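Local coordinates for polymeric immunoglobulin receptor (PDB 4NOB), which probably binds polymeric immunoglobulins through this first V-type immunoglobulin domain, as expected of the poly-Ig receptor that carries them across epithelia, at residues 33-45 / 88-100. Numbering follows the deposited sequence.
With EDO (1,2-ethanediol), chain E.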
ATOM      1  N   VAL A  33      -3.325  18.074  -9.488  1.00 15.06           N
ATOM      2  CA  VAL A  33      -3.058  18.080  -8.032  1.00 16.35           C
ATOM      3  C   VAL A  33      -2.856  16.656  -7.558  1.00 14.40           C
ATOM      4  O   VAL A  33      -1.885  16.368  -6.819  1.00 15.15           O
ATOM      5  CB  VAL A  33      -4.219  18.681  -7.254  1.00 18.73           C
ATOM      6  CG1 VAL A  33      -4.121  18.411  -5.786  1.00 21.80           C
ATOM      7  CG2 VAL A  33      -4.226  20.187  -7.516  1.00 21.99           C
ATOM      8  N   ASN A  34      -3.689  15.720  -8.023  1.00 13.13           N
ATOM      9  CA  ASN A  34      -3.554  14.333  -7.530  1.00 12.04           C
ATOM     10  C   ASN A  34      -2.337  13.676  -8.112  1.00 11.55           C
ATOM     11  O   ASN A  34      -1.593  12.917  -7.461  1.00 11.55           O
ATOM     12  CB  ASN A  34      -4.767  13.515  -7.853  1.00 13.26           C
ATOM     13  CG  ASN A  34      -5.954  13.948  -7.040  1.00 15.84           C
ATOM     14  OD1 ASN A  34      -5.760  14.428  -5.926  1.00 19.81           O
ATOM     15  ND2 ASN A  34      -7.108  13.960  -7.597  1.00 16.55           N
ATOM     16  N   ARG A  35      -2.020  13.898  -9.387  1.00 11.15           N
ATOM     17  CA  ARG A  35      -0.832  13.317  -9.927  1.00 11.86           C
ATOM     18  C   ARG A  35       0.453  13.675  -9.199  1.00 12.05           C
ATOM     19  O   ARG A  35       1.414  12.864  -9.085  1.00 13.83           O
ATOM     20  CB  ARG A  35      -0.672  13.658 -11.451  1.00 10.88           C
ATOM     21  CG  ARG A  35      -1.563  12.838 -12.394  1.00 11.26           C
ATOM     22  CD  ARG A  35      -1.338  13.191 -13.844  1.00 11.70           C
ATOM     23  NE  ARG A  35      -1.918  14.468 -14.202  1.00 11.54           N
ATOM     24  CZ  ARG A  35      -3.169  14.634 -14.580  1.00 10.74           C
ATOM     25  NH1 ARG A  35      -4.018  13.630 -14.582  1.00 11.35           N
ATOM     26  NH2 ARG A  35      -3.636  15.814 -14.937  1.00 13.11           N
ATOM     27  N   HIS A  36       0.533  14.955  -8.707  1.00 11.96           N
ATOM     28  CA  HIS A  36       1.742  15.459  -8.097  1.00 12.96           C
ATOM     29  C   HIS A  36       1.764  15.446  -6.584  1.00 13.04           C
ATOM     30  O   HIS A  36       2.843  15.671  -6.042  1.00 16.17           O
ATOM     31  CB  HIS A  36       1.978  16.894  -8.589  1.00 16.63           C
ATOM     32  CG  HIS A  36       2.107  16.959 -10.078  1.00 20.71           C
ATOM     33  ND1 HIS A  36       3.181  16.387 -10.742  1.00 30.21           N
ATOM     34  CD2 HIS A  36       1.249  17.360 -11.046  1.00 21.80           C
ATOM     35  CE1 HIS A  36       3.011  16.521 -12.055  1.00 32.63           C
ATOM     36  NE2 HIS A  36       1.842  17.113 -12.259  1.00 25.25           N
ATOM     37  N   THR A  37       0.699  15.073  -5.915  1.00 11.67           N
ATOM     38  CA  THR A  37       0.614  15.107  -4.461  1.00 11.70           C
ATOM     39  C   THR A  37       1.337  13.932  -3.864  1.00 11.95           C
ATOM     40  O   THR A  37       1.635  12.927  -4.557  1.00 12.97           O
ATOM     41  CB  THR A  37      -0.792  15.230  -3.980  1.00 14.75           C
ATOM     42  OG1 THR A  37      -0.762  15.733  -2.613  1.00 16.96           O
ATOM     43  CG2 THR A  37      -1.596  13.990  -4.080  1.00 13.31           C
ATOM     44  N   ARG A  38       1.577  13.984  -2.557  1.00 10.71           N
ATOM     45  CA  ARG A  38       2.160  12.848  -1.812  1.00 11.77           C
ATOM     46  C   ARG A  38       1.255  11.610  -1.928  1.00 11.26           C
ATOM     47  O   ARG A  38       0.027  11.688  -1.796  1.00 11.18           O
ATOM     48  CB  ARG A  38       2.334  13.231  -0.349  1.00 13.81           C
ATOM     49  CG  ARG A  38       2.777  12.128   0.561  1.00 17.09           C
ATOM     50  CD  ARG A  38       2.959  12.661   1.951  1.00 21.95           C
ATOM     51  NE  ARG A  38       3.309  11.612   2.959  1.00 22.66           N
ATOM     52  CZ  ARG A  38       2.433  10.963   3.719  1.00 20.21           C
ATOM     53  NH1 ARG A  38       1.137  11.232   3.780  1.00 22.71           N
ATOM     54  NH2 ARG A  38       2.946  10.078   4.574  1.00 24.17           N
ATOM     55  N   LYS A  39       1.865  10.467  -2.210  1.00 10.42           N
ATOM     56  CA  LYS A  39       1.229   9.184  -2.132  1.00  9.01           C
ATOM     57  C   LYS A  39       1.777   8.436  -0.961  1.00  9.39           C
ATOM     58  O   LYS A  39       2.969   8.503  -0.631  1.00 11.00           O
ATOM     59  CB  LYS A  39       1.552   8.357  -3.376  1.00 10.32           C
ATOM     60  CG  LYS A  39       1.496   9.043  -4.709  1.00 11.42           C
ATOM     61  CD  LYS A  39       0.194   9.626  -5.106  1.00 12.35           C
ATOM     62  CE  LYS A  39       0.071  10.272  -6.463  1.00 12.43           C
ATOM     63  NZ  LYS A  39       1.087  11.322  -6.661  1.00 13.18           N
ATOM     64  N   TYR A  40       0.931   7.589  -0.349  1.00  9.06           N
ATOM     65  CA  TYR A  40       1.386   6.799   0.822  1.00  9.14           C
ATOM     66  C   TYR A  40       0.728   5.441   0.894  1.00  9.01           C
ATOM     67  O   TYR A  40      -0.354   5.216   0.363  1.00 10.00           O
ATOM     68  CB  TYR A  40       1.171   7.579   2.142  1.00 10.35           C
ATOM     69  CG  TYR A  40      -0.249   7.871   2.463  1.00 10.81           C
ATOM     70  CD1 TYR A  40      -1.087   6.920   3.060  1.00 11.27           C
ATOM     71  CD2 TYR A  40      -0.857   9.071   2.124  1.00 11.62           C
ATOM     72  CE1 TYR A  40      -2.412   7.192   3.303  1.00 11.44           C
ATOM     73  CE2 TYR A  40      -2.181   9.299   2.364  1.00 13.16           C
ATOM     74  CZ  TYR A  40      -2.975   8.343   2.948  1.00 13.13           C
ATOM     75  OH  TYR A  40      -4.317   8.578   3.286  1.00 16.95           O
ATOM     76  N   TRP A  41       1.374   4.576   1.667  1.00  8.99           N
ATOM     77  CA  TRP A  41       0.891   3.282   2.081  1.00  9.33           C
ATOM     78  C   TRP A  41       1.126   3.278   3.596  1.00  9.75           C
ATOM     79  O   TRP A  41       2.237   3.440   4.055  1.00 10.29           O
ATOM     80  CB  TRP A  41       1.638   2.175   1.399  1.00  9.79           C
ATOM     81  CG  TRP A  41       1.392   0.776   1.835  1.00  9.37           C
ATOM     82  CD1 TRP A  41       2.274  -0.004   2.534  1.00  8.48           C
ATOM     83  CD2 TRP A  41       0.234  -0.047   1.589  1.00  9.05           C
ATOM     84  NE1 TRP A  41       1.756  -1.255   2.767  1.00  9.62           N
ATOM     85  CE2 TRP A  41       0.514  -1.320   2.135  1.00 10.17           C
ATOM     86  CE3 TRP A  41      -0.985   0.161   0.941  1.00 10.31           C
ATOM     87  CZ2 TRP A  41      -0.366  -2.393   2.043  1.00 10.24           C
ATOM     88  CZ3 TRP A  41      -1.845  -0.901   0.852  1.00 11.91           C
ATOM     89  CH2 TRP A  41      -1.521  -2.158   1.394  1.00 11.70           C
ATOM     90  N   CYS A  42       0.082   2.961   4.342  1.00 10.19           N
ATOM     91  CA  CYS A  42       0.138   2.982   5.824  1.00 10.78           C
ATOM     92  C   CYS A  42      -0.624   1.771   6.391  1.00 10.40           C
ATOM     93  O   CYS A  42      -1.509   1.216   5.762  1.00  9.96           O
ATOM     94  CB  CYS A  42      -0.413   4.296   6.363  1.00 13.01           C
ATOM     95  SG  CYS A  42      -2.152   4.632   6.032  1.00 15.02           S
ATOM     96  N   ARG A  43      -0.232   1.382   7.617  1.00 11.01           N
ATOM     97  CA  ARG A  43      -0.891   0.306   8.356  1.00 10.24           C
ATOM     98  C   ARG A  43      -1.705   0.860   9.492  1.00 12.48           C
ATOM     99  O   ARG A  43      -1.235   1.679  10.257  1.00 12.57           O
ATOM    100  CB  ARG A  43       0.197  -0.629   8.963  1.00 11.66           C
ATOM    101  CG  ARG A  43      -0.396  -1.878   9.628  1.00 14.50           C
ATOM    102  CD  ARG A  43       0.674  -2.981   9.973  1.00 18.24           C
ATOM    103  NE  ARG A  43      -0.030  -4.213  10.363  1.00 22.78           N
ATOM    104  CZ  ARG A  43       0.529  -5.372  10.368  1.00 26.17           C
ATOM    105  NH1 ARG A  43       1.766  -5.544  10.020  1.00 25.67           N
ATOM    106  NH2 ARG A  43      -0.181  -6.397  10.812  1.00 40.05           N
ATOM    107  N   GLN A  44      -2.973   0.468   9.485  1.00 12.20           N
ATOM    108  CA  GLN A  44      -3.877   0.847  10.567  1.00 14.63           C
ATOM    109  C   GLN A  44      -3.536   0.120  11.834  1.00 15.39           C
ATOM    110  O   GLN A  44      -3.307  -1.095  11.891  1.00 16.02           O
ATOM    111  CB  GLN A  44      -5.295   0.445  10.159  1.00 17.26           C
ATOM    112  CG  GLN A  44      -5.801   1.085   8.919  1.00 23.67           C
ATOM    113  CD  GLN A  44      -7.290   1.317   8.892  1.00 33.77           C
ATOM    114  OE1 GLN A  44      -7.769   2.224   9.580  1.00 41.29           O
ATOM    115  NE2 GLN A  44      -8.030   0.523   8.090  1.00 37.13           N
ATOM    116  N   GLY A  45      -3.419   0.890  12.927  1.00 15.67           N
ATOM    117  CA  GLY A  45      -3.059   0.292  14.181  1.00 16.90           C
ATOM    118  C   GLY A  45      -4.143   0.405  15.256  1.00 15.86           C
ATOM    119  O   GLY A  45      -5.160   0.972  15.036  1.00 17.38           O
ATOM    120  N   GLN A  88       3.621 -13.865   7.571  1.00 11.19           N
ATOM    121  CA  GLN A  88       2.395 -13.726   8.276  1.00 11.24           C
ATOM    122  C   GLN A  88       2.276 -12.436   9.073  1.00 10.36           C
ATOM    123  O   GLN A  88       1.182 -11.914   9.263  1.00 11.60           O
ATOM    124  CB  GLN A  88       2.088 -14.918   9.148  1.00 10.97           C
ATOM    125  CG  GLN A  88       1.971 -16.241   8.468  1.00 11.67           C
ATOM    126  CD  GLN A  88       1.781 -17.314   9.479  1.00 12.43           C
ATOM    127  OE1 GLN A  88       2.851 -17.803  10.058  1.00 18.22           O
ATOM    128  NE2 GLN A  88       0.631 -17.753   9.648  1.00 10.88           N
ATOM    129  N   ASP A  89       3.396 -11.897   9.529  1.00 10.70           N
ATOM    130  CA  ASP A  89       3.404 -10.652  10.304  1.00 11.53           C
ATOM    131  C   ASP A  89       2.990  -9.398   9.462  1.00 10.63           C
ATOM    132  O   ASP A  89       2.615  -8.369  10.020  1.00 13.39           O
ATOM    133  CB  ASP A  89       4.747 -10.444  11.015  1.00 12.44           C
ATOM    134  CG  ASP A  89       5.027 -11.507  12.042  1.00 13.73           C
ATOM    135  OD1 ASP A  89       4.117 -12.192  12.478  1.00 15.23           O
ATOM    136  OD2 ASP A  89       6.219 -11.586  12.387  1.00 19.30           O
ATOM    137  N   ASP A  90       2.990  -9.531   8.164  1.00 10.61           N
ATOM    138  CA  ASP A  90       2.463  -8.482   7.231  1.00 10.90           C
ATOM    139  C   ASP A  90       0.936  -8.473   7.160  1.00 11.55           C
ATOM    140  O   ASP A  90       0.351  -7.491   6.681  1.00 11.65           O
ATOM    141  CB  ASP A  90       3.034  -8.633   5.873  1.00 10.91           C
ATOM    142  CG  ASP A  90       4.521  -8.309   5.818  1.00 12.07           C
ATOM    143  OD1 ASP A  90       4.865  -7.126   6.185  1.00 13.50           O
ATOM    144  OD2 ASP A  90       5.359  -9.170   5.472  1.00 12.48           O
ATOM    145  N   THR A  91       0.255  -9.493   7.656  1.00 10.45           N
ATOM    146  CA  THR A  91      -1.228  -9.492   7.696  1.00 10.58           C
ATOM    147  C   THR A  91      -1.679  -8.271   8.444  1.00 10.37           C
ATOM    148  O   THR A  91      -1.176  -8.014   9.502  1.00 14.56           O
ATOM    149  CB  THR A  91      -1.735 -10.787   8.373  1.00 10.80           C
ATOM    150  OG1 THR A  91      -1.308 -11.919   7.568  1.00 11.94           O
ATOM    151  CG2 THR A  91      -3.167 -10.772   8.558  1.00 11.36           C
ATOM    152  N   GLY A  92      -2.650  -7.607   7.899  1.00 10.31           N
ATOM    153  CA  GLY A  92      -3.169  -6.422   8.599  1.00 12.04           C
ATOM    154  C   GLY A  92      -4.114  -5.657   7.683  1.00 10.97           C
ATOM    155  O   GLY A  92      -4.464  -6.027   6.571  1.00 10.40           O
ATOM    156  N   SER A  93      -4.490  -4.519   8.239  1.00  9.90           N
ATOM    157  CA  SER A  93      -5.414  -3.521   7.635  1.00 10.80           C
ATOM    158  C   SER A  93      -4.568  -2.301   7.286  1.00 10.81           C
ATOM    159  O   SER A  93      -3.860  -1.774   8.120  1.00 10.85           O
ATOM    160  CB  SER A  93      -6.496  -3.110   8.632  1.00 12.68           C
ATOM    161  OG  SER A  93      -7.304  -4.231   8.938  1.00 16.82           O
ATOM    162  N   TYR A  94      -4.598  -1.959   6.006  1.00  9.37           N
ATOM    163  CA  TYR A  94      -3.785  -0.888   5.407  1.00  9.19           C
ATOM    164  C   TYR A  94      -4.628   0.114   4.661  1.00  8.77           C
ATOM    165  O   TYR A  94      -5.798  -0.125   4.335  1.00 10.09           O
ATOM    166  CB  TYR A  94      -2.740  -1.527   4.457  1.00  8.71           C
ATOM    167  CG  TYR A  94      -1.766  -2.453   5.122  1.00  8.50           C
ATOM    168  CD1 TYR A  94      -2.084  -3.764   5.367  1.00  8.59           C
ATOM    169  CD2 TYR A  94      -0.519  -2.023   5.454  1.00  8.44           C
ATOM    170  CE1 TYR A  94      -1.181  -4.616   6.017  1.00  8.89           C
ATOM    171  CE2 TYR A  94       0.420  -2.880   6.047  1.00  8.74           C
ATOM    172  CZ  TYR A  94       0.087  -4.182   6.306  1.00  8.46           C
ATOM    173  OH  TYR A  94       1.042  -5.033   6.853  1.00 10.16           O
ATOM    174  N   LYS A  95      -3.977   1.237   4.299  1.00  8.82           N
ATOM    175  CA  LYS A  95      -4.570   2.183   3.378  1.00  9.54           C
ATOM    176  C   LYS A  95      -3.553   2.616   2.313  1.00  9.68           C
ATOM    177  O   LYS A  95      -2.383   2.762   2.667  1.00  9.56           O
ATOM    178  CB  LYS A  95      -5.124   3.443   4.093  1.00 11.57           C
ATOM    179  CG  LYS A  95      -6.213   3.195   5.075  1.00 14.06           C
ATOM    180  CD  LYS A  95      -6.624   4.519   5.686  1.00 18.07           C
ATOM    181  CE  LYS A  95      -7.507   4.302   6.894  1.00 26.99           C
ATOM    182  NZ  LYS A  95      -8.832   3.705   6.565  1.00 35.08           N
ATOM    183  N   CYS A  96      -4.007   2.751   1.097  1.00 10.31           N
ATOM    184  CA  CYS A  96      -3.246   3.539   0.121  1.00  9.88           C
ATOM    185  C   CYS A  96      -3.933   4.887  -0.002  1.00 10.86           C
ATOM    186  O   CYS A  96      -5.167   4.939   0.061  1.00 11.16           O
ATOM    187  CB  CYS A  96      -3.117   2.843  -1.213  1.00 11.00           C
ATOM    188  SG  CYS A  96      -4.707   2.604  -2.037  1.00 11.13           S
ATOM    189  N   GLY A  97      -3.211   5.975  -0.147  1.00  9.41           N
ATOM    190  CA  GLY A  97      -3.801   7.242  -0.226  1.00 10.13           C
ATOM    191  C   GLY A  97      -2.964   8.333  -0.793  1.00 10.35           C
ATOM    192  O   GLY A  97      -1.772   8.184  -1.106  1.00  9.38           O
ATOM    193  N   LEU A  98      -3.623   9.516  -0.857  1.00 11.01           N
ATOM    194  CA  LEU A  98      -3.039  10.760  -1.351  1.00 11.84           C
ATOM    195  C   LEU A  98      -3.106  11.811  -0.236  1.00 11.79           C
ATOM    196  O   LEU A  98      -4.129  11.958   0.428  1.00 13.29           O
ATOM    197  CB  LEU A  98      -3.795  11.298  -2.560  1.00 12.89           C
ATOM    198  CG  LEU A  98      -3.337  10.785  -3.939  1.00 13.86           C
ATOM    199  CD1 LEU A  98      -3.411   9.314  -4.031  1.00 15.65           C
ATOM    200  CD2 LEU A  98      -4.184  11.478  -5.017  1.00 16.08           C
ATOM    201  N   GLY A  99      -2.016  12.594  -0.145  1.00 13.04           N
ATOM    202  CA  GLY A  99      -1.957  13.694   0.830  1.00 16.55           C
ATOM    203  C   GLY A  99      -1.259  13.186   2.068  1.00 18.85           C
ATOM    204  O   GLY A  99      -0.235  12.666   2.013  1.00 19.02           O
ATOM    205  N   THR A 100      -1.940  13.403   3.200  1.00 36.66           N
ATOM    206  CA  THR A 100      -1.461  13.070   4.558  1.00 47.35           C
ATOM    207  C   THR A 100      -1.897  11.696   5.068  1.00 46.29           C
ATOM    208  O   THR A 100      -3.083  11.463   5.182  1.00 46.88           O
ATOM    209  CB  THR A 100      -2.011  14.095   5.550  1.00 51.31           C
ATOM    210  OG1 THR A 100      -1.643  15.427   5.121  1.00 52.43           O
ATOM    211  CG2 THR A 100      -1.489  13.774   6.967  1.00 55.56           C
TER
HETATM  212  C1  EDO E 204       5.383  -4.655   8.586  1.00 27.69           C
HETATM  213  O1  EDO E 204       4.570  -5.774   8.999  1.00 31.06           O
HETATM  214  C2  EDO E 204       4.477  -3.519   8.358  1.00 31.13           C
HETATM  215  O2  EDO E 204       3.834  -3.130   9.577  1.00 28.61           O
HETATM  216  O   HOH W   1      -5.027  11.171   2.920  1.00 21.75           O
HETATM  217  O   HOH W   2      -3.284  -3.636  10.813  1.00 17.21           O
HETATM  218  O   HOH W   3       0.103  -9.358  11.567  1.00 30.30           O
HETATM  219  O   HOH W   4      -7.821  -1.087   6.000  1.00 18.48           O
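The ring of Y40 lies flat on the backbone of G97, whose CA sits over the ring face, 3.8 Å from its centroid. G97 has no side chain, which lets the ring come this close. The two strands, 39-44 and 92-98, are the antiparallel C and F strands of an immunoglobulin V-type fold. Y40 exchanges two backbone hydrogen bonds with G97, and C42 two with K95. On the W41 face lies the V-set core: C96 is disulfide-bonded to C26, and W41 packs beside it. Y94 CB rests over the six-membered ring of W41, 3.6 Å from its centroid. The two rings are nearly parallel (6°) but slid apart. R43 CG covers a face of the Y94 ring. Y94 OH donates to D90 O at 2.6 Å, the bond of the tyrosine corner motif. With alanine at Y94, D90 O would probably lose this donor and a gap would be likely to open between W41 and R43. The R43 chain is extended, with CG anti to the backbone N (chi1 -174°), and so passes along Y94 to the 3-10 segment 88-90. There R43 NH1 donates to D89 O at 2.9 Å, almost straight (169°) and in the guanidinium plane.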